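Local structure of L-glyceraldehyde 3-phosphate reductase (Clostridium beijerinckii, 6HG6) at residues A[51-55]-A[56-60]; A[194-198]-A[199-203]. The protein probably reduces aldehydes such as methylglyoxal and furfural with NADPH, as an aldo-keto reductase built on a TIM barrel. One frame throughout, in Å; residues are numbered along the deposited sequence.

Both contacts are local, each between consecutive five-residue segments of the eight-stranded parallel barrel: contact 1 is the capped end of a helix, contact 2 a type I turn. Their centres lie about 24 Å apart on opposite sides of the chain's centre. Contact 1 is buried: it leads out of helix 42-54 into strand 59-61, and two backbone bonds plus apolar contact of Ala52 with Ile57 and Phe60 do the work. Contact 2 is partly buried and runs the other way, out of strand 189-195 toward helix 202-205. There the chemistry is more polar, with a side-chain bond given by Arg201, others received by Asp200, and two bridging waters beside the Tyr196-Ile203 packing; the side chain of Arg195 lies about 5 Å from the bound NADPH.

Contact 1: residues A[51-55]-A[56-60]; sequences TAFDN and GITHF
Gly56 N donates to Phe53 O (3.0 Å, 157° at the hydrogen). With phi 87° this glycine turns the chain off the helix. Ile57 N then closes a longer loop to Ala52 O at 2.9 Å, and that oxygen also accepts from Asn55 N. The 6→1 and 5→2 pair of bonds, with Gly56 as the C-prime residue, is a Schellman motif; it ends helix 42-54 inside the beta-alpha-beta unit that continues into strand 59-61. Ile57 O faces back to the helix, where Phe53 CA approaches it at 3.4 Å in a CA-H...O contact, and it lies in plane at the edge of the Phe53 ring; this buried oxygen has no hydrogen-bond donor in the model. The side chain of Ile57 sets CB 4.0 Å from Ala52 CB, and outside the turn it packs on Phe30 and Ile305. Thr58 brings CG2 only loosely to the Phe53 ring edge (4.3 Å to CE1). Phe60 has CG anti to its carbonyl carbon (chi1 -68°), which carries the ring back toward the helix; CZ and CE2 each lie 3.9 Å from Ala52 CB, in an oblique approach.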
ATOM      1  N   THR A  51      12.756 -11.068  -4.568  1.00 24.78           N
ATOM      2  CA  THR A  51      12.915 -10.142  -5.713  1.00 25.06           C
ATOM      3  C   THR A  51      12.628  -8.715  -5.244  1.00 23.54           C
ATOM      4  O   THR A  51      13.420  -7.832  -5.553  1.00 23.81           O
ATOM      5  CB  THR A  51      12.020 -10.532  -6.892  1.00 25.67           C
ATOM      6  OG1 THR A  51      12.379 -11.870  -7.232  1.00 26.69           O
ATOM      7  CG2 THR A  51      12.211  -9.600  -8.058  1.00 26.44           C
ATOM      8  N   ALA A  52      11.573  -8.504  -4.466  1.00 22.70           N
ATOM      9  CA  ALA A  52      11.178  -7.177  -3.983  1.00 21.54           C
ATOM     10  C   ALA A  52      12.341  -6.574  -3.173  1.00 21.16           C
ATOM     11  O   ALA A  52      12.818  -5.470  -3.491  1.00 21.14           O
ATOM     12  CB  ALA A  52       9.943  -7.277  -3.148  1.00 21.18           C
ATOM     13  N   PHE A  53      12.809  -7.308  -2.173  1.00 20.69           N
ATOM     14  CA  PHE A  53      13.867  -6.809  -1.263  1.00 20.67           C
ATOM     15  C   PHE A  53      15.167  -6.610  -2.036  1.00 21.75           C
ATOM     16  O   PHE A  53      15.870  -5.622  -1.774  1.00 21.71           O
ATOM     17  CB  PHE A  53      14.024  -7.740  -0.063  1.00 20.38           C
ATOM     18  CG  PHE A  53      14.920  -7.211   1.031  1.00 20.58           C
ATOM     19  CD1 PHE A  53      14.646  -5.990   1.608  1.00 20.78           C
ATOM     20  CD2 PHE A  53      15.971  -7.964   1.517  1.00 21.15           C
ATOM     21  CE1 PHE A  53      15.482  -5.459   2.598  1.00 20.44           C
ATOM     22  CE2 PHE A  53      16.800  -7.459   2.510  1.00 21.59           C
ATOM     23  CZ  PHE A  53      16.548  -6.210   3.051  1.00 20.98           C
ATOM     24  N   ASP A  54      15.514  -7.508  -2.962  1.00 22.92           N
ATOM     25  CA  ASP A  54      16.773  -7.395  -3.726  1.00 24.55           C
ATOM     26  C   ASP A  54      16.782  -6.109  -4.555  1.00 24.59           C
ATOM     27  O   ASP A  54      17.866  -5.704  -4.944  1.00 24.95           O
ATOM     28  CB  ASP A  54      16.998  -8.604  -4.631  1.00 26.27           C
ATOM     29  CG  ASP A  54      17.519  -9.838  -3.920  1.00 27.13           C
ATOM     30  OD1 ASP A  54      17.822  -9.759  -2.736  1.00 26.10           O
ATOM     31  OD2 ASP A  54      17.712 -10.855  -4.632  1.00 29.54           O
ATOM     32  N   ASN A  55      15.596  -5.570  -4.884  1.00 24.51           N
ATOM     33  CA  ASN A  55      15.418  -4.344  -5.716  1.00 24.93           C
ATOM     34  C   ASN A  55      15.120  -3.130  -4.834  1.00 24.26           C
ATOM     35  O   ASN A  55      14.706  -2.084  -5.369  1.00 24.53           O
ATOM     36  CB  ASN A  55      14.337  -4.587  -6.762  1.00 25.57           C
ATOM     37  CG  ASN A  55      14.884  -5.487  -7.840  1.00 27.13           C
ATOM     38  OD1 ASN A  55      14.680  -6.704  -7.813  1.00 29.18           O
ATOM     39  ND2 ASN A  55      15.706  -4.940  -8.695  1.00 27.38           N
ATOM     40  N   GLY A  56      15.322  -3.261  -3.521  1.00 23.22           N
ATOM     41  CA  GLY A  56      15.221  -2.142  -2.565  1.00 22.27           C
ATOM     42  C   GLY A  56      13.848  -1.894  -2.041  1.00 21.13           C
ATOM     43  O   GLY A  56      13.692  -0.929  -1.285  1.00 21.11           O
ATOM     44  N   ILE A  57      12.875  -2.766  -2.325  1.00 20.56           N
ATOM     45  CA  ILE A  57      11.530  -2.651  -1.728  1.00 19.75           C
ATOM     46  C   ILE A  57      11.633  -3.152  -0.286  1.00 19.73           C
ATOM     47  O   ILE A  57      11.790  -4.362  -0.057  1.00 20.19           O
ATOM     48  CB  ILE A  57      10.450  -3.366  -2.531  1.00 19.61           C
ATOM     49  CG1 ILE A  57      10.434  -2.781  -3.941  1.00 21.04           C
ATOM     50  CG2 ILE A  57       9.147  -3.167  -1.830  1.00 18.46           C
ATOM     51  CD1 ILE A  57       9.586  -3.584  -4.919  1.00 22.10           C
ATOM     52  N   THR A  58      11.543  -2.225   0.668  1.00 19.46           N
ATOM     53  CA  THR A  58      11.741  -2.539   2.091  1.00 19.71           C
ATOM     54  C   THR A  58      10.405  -2.640   2.807  1.00 19.48           C
ATOM     55  O   THR A  58      10.418  -2.881   4.051  1.00 21.45           O
ATOM     56  CB  THR A  58      12.609  -1.458   2.730  1.00 20.08           C
ATOM     57  OG1 THR A  58      12.001  -0.178   2.512  1.00 20.56           O
ATOM     58  CG2 THR A  58      13.993  -1.483   2.161  1.00 21.13           C
ATOM     59  N   HIS A  59       9.321  -2.316   2.128  1.00 18.51           N
ATOM     60  CA  HIS A  59       7.996  -2.252   2.772  1.00 17.85           C
ATOM     61  C   HIS A  59       7.096  -3.329   2.189  1.00 18.13           C
ATOM     62  O   HIS A  59       6.897  -3.342   0.965  1.00 18.63           O
ATOM     63  CB  HIS A  59       7.427  -0.856   2.684  1.00 17.50           C
ATOM     64  CG  HIS A  59       6.046  -0.766   3.206  1.00 18.24           C
ATOM     65  ND1 HIS A  59       5.640  -1.514   4.331  1.00 18.31           N
ATOM     66  CD2 HIS A  59       4.991  -0.006   2.842  1.00 18.77           C
ATOM     67  CE1 HIS A  59       4.363  -1.222   4.573  1.00 18.33           C
ATOM     68  NE2 HIS A  59       3.956  -0.281   3.709  1.00 19.28           N
ATOM     69  N   PHE A  60       6.650  -4.224   3.067  1.00 17.76           N
ATOM     70  CA  PHE A  60       5.690  -5.305   2.798  1.00 18.63           C
ATOM     71  C   PHE A  60       4.395  -4.952   3.516  1.00 17.84           C
ATOM     72  O   PHE A  60       4.398  -4.776   4.751  1.00 16.71           O
ATOM     73  CB  PHE A  60       6.257  -6.667   3.209  1.00 19.61           C
ATOM     74  CG  PHE A  60       7.408  -7.070   2.333  1.00 20.56           C
ATOM     75  CD1 PHE A  60       8.686  -6.653   2.649  1.00 22.25           C
ATOM     76  CD2 PHE A  60       7.219  -7.783   1.164  1.00 22.63           C
ATOM     77  CE1 PHE A  60       9.754  -6.975   1.827  1.00 23.76           C
ATOM     78  CE2 PHE A  60       8.285  -8.102   0.333  1.00 23.94           C
ATOM     79  CZ  PHE A  60       9.558  -7.715   0.677  1.00 24.41           C
TER

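Contact 2: residues A[194-198]-A[199-203]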
ATOM      1  N   ASN A 194      -4.619   4.729   0.651  1.00 19.84           N
ATOM      2  CA  ASN A 194      -5.834   5.028  -0.134  1.00 20.88           C
ATOM      3  C   ASN A 194      -5.690   4.556  -1.582  1.00 22.25           C
ATOM      4  O   ASN A 194      -4.586   4.551  -2.132  1.00 22.15           O
ATOM      5  CB  ASN A 194      -6.214   6.507  -0.085  1.00 21.49           C
ATOM      6  CG  ASN A 194      -6.609   7.018   1.280  1.00 20.91           C
ATOM      7  OD1 ASN A 194      -5.743   7.158   2.137  1.00 20.55           O
ATOM      8  ND2 ASN A 194      -7.905   7.263   1.487  1.00 21.15           N
ATOM      9  N   ARG A 195      -6.809   4.182  -2.171  1.00 23.68           N
ATOM     10  CA  ARG A 195      -6.866   3.777  -3.594  1.00 25.85           C
ATOM     11  C   ARG A 195      -6.644   5.034  -4.422  1.00 25.44           C
ATOM     12  O   ARG A 195      -7.296   6.035  -4.134  1.00 25.37           O
ATOM     13  CB  ARG A 195      -8.225   3.157  -3.945  1.00 28.73           C
ATOM     14  CG  ARG A 195      -8.248   2.448  -5.295  1.00 33.41           C
ATOM     15  CD  ARG A 195      -9.531   1.646  -5.597  1.00 37.68           C
ATOM     16  NE  ARG A 195      -9.859   0.697  -4.538  1.00 41.18           N
ATOM     17  CZ  ARG A 195     -10.683   0.932  -3.504  1.00 43.95           C
ATOM     18  NH1 ARG A 195     -11.307   2.099  -3.373  1.00 44.80           N
ATOM     19  NH2 ARG A 195     -10.861  -0.005  -2.582  1.00 45.35           N
ATOM     20  N   TYR A 196      -5.750   4.962  -5.402  1.00 25.01           N
ATOM     21  CA  TYR A 196      -5.444   6.105  -6.297  1.00 25.33           C
ATOM     22  C   TYR A 196      -4.881   5.599  -7.606  1.00 25.88           C
ATOM     23  O   TYR A 196      -3.954   4.789  -7.561  1.00 25.79           O
ATOM     24  CB  TYR A 196      -4.444   7.032  -5.608  1.00 24.12           C
ATOM     25  CG  TYR A 196      -4.219   8.373  -6.251  1.00 24.90           C
ATOM     26  CD1 TYR A 196      -5.251   9.114  -6.803  1.00 26.22           C
ATOM     27  CD2 TYR A 196      -2.952   8.942  -6.277  1.00 24.75           C
ATOM     28  CE1 TYR A 196      -5.022  10.355  -7.396  1.00 27.27           C
ATOM     29  CE2 TYR A 196      -2.721  10.198  -6.811  1.00 25.87           C
ATOM     30  CZ  TYR A 196      -3.752  10.917  -7.379  1.00 27.00           C
ATOM     31  OH  TYR A 196      -3.492  12.146  -7.929  1.00 27.81           O
ATOM     32  N   SER A 197      -5.447   6.041  -8.717  1.00 26.67           N
ATOM     33  CA  SER A 197      -4.949   5.688 -10.064  1.00 27.69           C
ATOM     34  C   SER A 197      -5.363   6.780 -11.033  1.00 28.64           C
ATOM     35  O   SER A 197      -6.196   7.616 -10.687  1.00 28.38           O
ATOM     36  CB  SER A 197      -5.492   4.377 -10.540  1.00 28.04           C
ATOM     37  OG  SER A 197      -6.877   4.517 -10.784  1.00 29.46           O
ATOM     38  N   ILE A 198      -4.856   6.701 -12.244  1.00 30.00           N
ATOM     39  CA  ILE A 198      -5.345   7.589 -13.328  1.00 32.00           C
ATOM     40  C   ILE A 198      -6.880   7.498 -13.416  1.00 33.32           C
ATOM     41  O   ILE A 198      -7.500   8.540 -13.703  1.00 34.70           O
ATOM     42  CB  ILE A 198      -4.639   7.226 -14.637  1.00 33.09           C
ATOM     43  CG1 ILE A 198      -3.176   7.677 -14.559  1.00 32.61           C
ATOM     44  CG2 ILE A 198      -5.360   7.817 -15.829  1.00 35.20           C
ATOM     45  CD1 ILE A 198      -2.327   7.250 -15.723  1.00 33.62           C
ATOM     46  N   PHE A 199      -7.481   6.321 -13.174  1.00 33.36           N
ATOM     47  CA  PHE A 199      -8.952   6.099 -13.290  1.00 35.30           C
ATOM     48  C   PHE A 199      -9.707   6.287 -11.962  1.00 35.49           C
ATOM     49  O   PHE A 199     -10.966   6.297 -11.989  1.00 38.79           O
ATOM     50  CB  PHE A 199      -9.239   4.721 -13.880  1.00 35.85           C
ATOM     51  CG  PHE A 199      -8.969   4.628 -15.354  1.00 37.07           C
ATOM     52  CD1 PHE A 199      -9.464   5.582 -16.218  1.00 39.01           C
ATOM     53  CD2 PHE A 199      -8.195   3.603 -15.865  1.00 37.25           C
ATOM     54  CE1 PHE A 199      -9.227   5.496 -17.580  1.00 40.78           C
ATOM     55  CE2 PHE A 199      -7.959   3.512 -17.231  1.00 39.23           C
ATOM     56  CZ  PHE A 199      -8.437   4.483 -18.078  1.00 40.86           C
ATOM     57  N   ASP A 200      -9.024   6.501 -10.850  1.00 34.16           N
ATOM     58  CA  ASP A 200      -9.703   6.705  -9.553  1.00 33.37           C
ATOM     59  C   ASP A 200      -9.115   7.934  -8.867  1.00 31.98           C
ATOM     60  O   ASP A 200      -8.062   7.818  -8.222  1.00 29.35           O
ATOM     61  CB  ASP A 200      -9.630   5.453  -8.687  1.00 33.23           C
ATOM     62  CG  ASP A 200     -10.492   5.584  -7.455  1.00 34.51           C
ATOM     63  OD1 ASP A 200     -10.964   6.702  -7.173  1.00 35.36           O
ATOM     64  OD2 ASP A 200     -10.693   4.563  -6.794  1.00 35.87           O
ATOM     65  N   ARG A 201      -9.826   9.050  -8.969  1.00 32.41           N
ATOM     66  CA  ARG A 201      -9.381  10.353  -8.427  1.00 32.17           C
ATOM     67  C   ARG A 201     -10.035  10.642  -7.084  1.00 31.11           C
ATOM     68  O   ARG A 201     -10.087  11.829  -6.701  1.00 31.56           O
ATOM     69  CB  ARG A 201      -9.736  11.439  -9.441  1.00 33.95           C
ATOM     70  CG  ARG A 201      -9.175  11.181 -10.829  1.00 34.84           C
ATOM     71  CD  ARG A 201      -7.681  10.876 -10.858  1.00 33.72           C
ATOM     72  NE  ARG A 201      -7.203  10.886 -12.240  1.00 34.66           N
ATOM     73  CZ  ARG A 201      -6.745  11.944 -12.916  1.00 36.05           C
ATOM     74  NH1 ARG A 201      -6.381  11.790 -14.173  1.00 37.23           N
ATOM     75  NH2 ARG A 201      -6.657  13.145 -12.368  1.00 36.17           N
ATOM     76  N   THR A 202     -10.587   9.633  -6.409  1.00 30.11           N
ATOM     77  CA  THR A 202     -11.313   9.830  -5.138  1.00 29.72           C
ATOM     78  C   THR A 202     -10.528  10.741  -4.186  1.00 29.09           C
ATOM     79  O   THR A 202     -11.141  11.704  -3.676  1.00 30.34           O
ATOM     80  CB  THR A 202     -11.656   8.504  -4.447  1.00 28.89           C
ATOM     81  OG1 THR A 202     -12.502   7.810  -5.350  1.00 30.18           O
ATOM     82  CG2 THR A 202     -12.374   8.693  -3.120  1.00 28.87           C
ATOM     83  N   ILE A 203      -9.238  10.502  -3.986  1.00 27.67           N
ATOM     84  CA  ILE A 203      -8.454  11.270  -2.964  1.00 27.19           C
ATOM     85  C   ILE A 203      -8.230  12.722  -3.431  1.00 28.21           C
ATOM     86  O   ILE A 203      -7.833  13.546  -2.590  1.00 27.88           O
ATOM     87  CB  ILE A 203      -7.131  10.565  -2.572  1.00 25.78           C
ATOM     88  CG1 ILE A 203      -6.099  10.546  -3.701  1.00 26.51           C
ATOM     89  CG2 ILE A 203      -7.375   9.166  -2.023  1.00 25.32           C
ATOM     90  CD1 ILE A 203      -4.723  10.133  -3.224  1.00 25.55           C
TER
HETATM   91  O   HOH W   1      -8.217   8.202  -5.351  1.00 25.96           O
HETATM   92  O   HOH W   2     -11.580   4.803  -4.402  1.00 31.20           O
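Arg201 curls back on the turn to give its NE to the backbone oxygen of Ile198, a short and nearly straight bond (2.8 Å, 171°). The oxygen lies almost in the guanidinium plane, while the nitrogen stands above the carbonyl plane of Ile198. A bend at chi2 (-51°) returns the chain, and salt bridges to Asp326 and Glu204 engage the two terminal nitrogens. The turn itself is type I, from Ser197 to Asp200: Ser197 N donates to Asp200 O, and Asp200 N to Ser197 O at 3.0 Å, making a single antiparallel hydrogen-bonded pair. Ser197 OG, held between its backbone N and carbonyl carbon (chi1 69°), also takes a weak bond from Phe199 N.

Asp200 OD1 accepts from both Thr202 N and Thr202 OG1, the latter at 2.6 Å on its syn lone pair; the backbone bond defines an Asx turn. Its other oxygen, OD2, rests 3.4 Å from Arg195 CD. The guanidinium and carboxylate planes are nearly coplanar, but Arg195 NH1 and Asp200 OD2 stay 4.3 Å apart, too far for a salt bridge, and one water accepts from NH1 and donates to OD2. A second water donates to Arg195 O and Asp200 O and accepts from Ile203 N. Ile203 CD1 makes a CH-pi contact over one face of the Tyr196 ring, 3.7 Å from its centroid, and CG2 meets Asn194 CB at 3.5 Å.

Together these form a beta-alpha loop of the TIM barrel, leading from strand 189-195, which carries the NADPH-binding Gln193, into the short, weakly bonded helix 202-205.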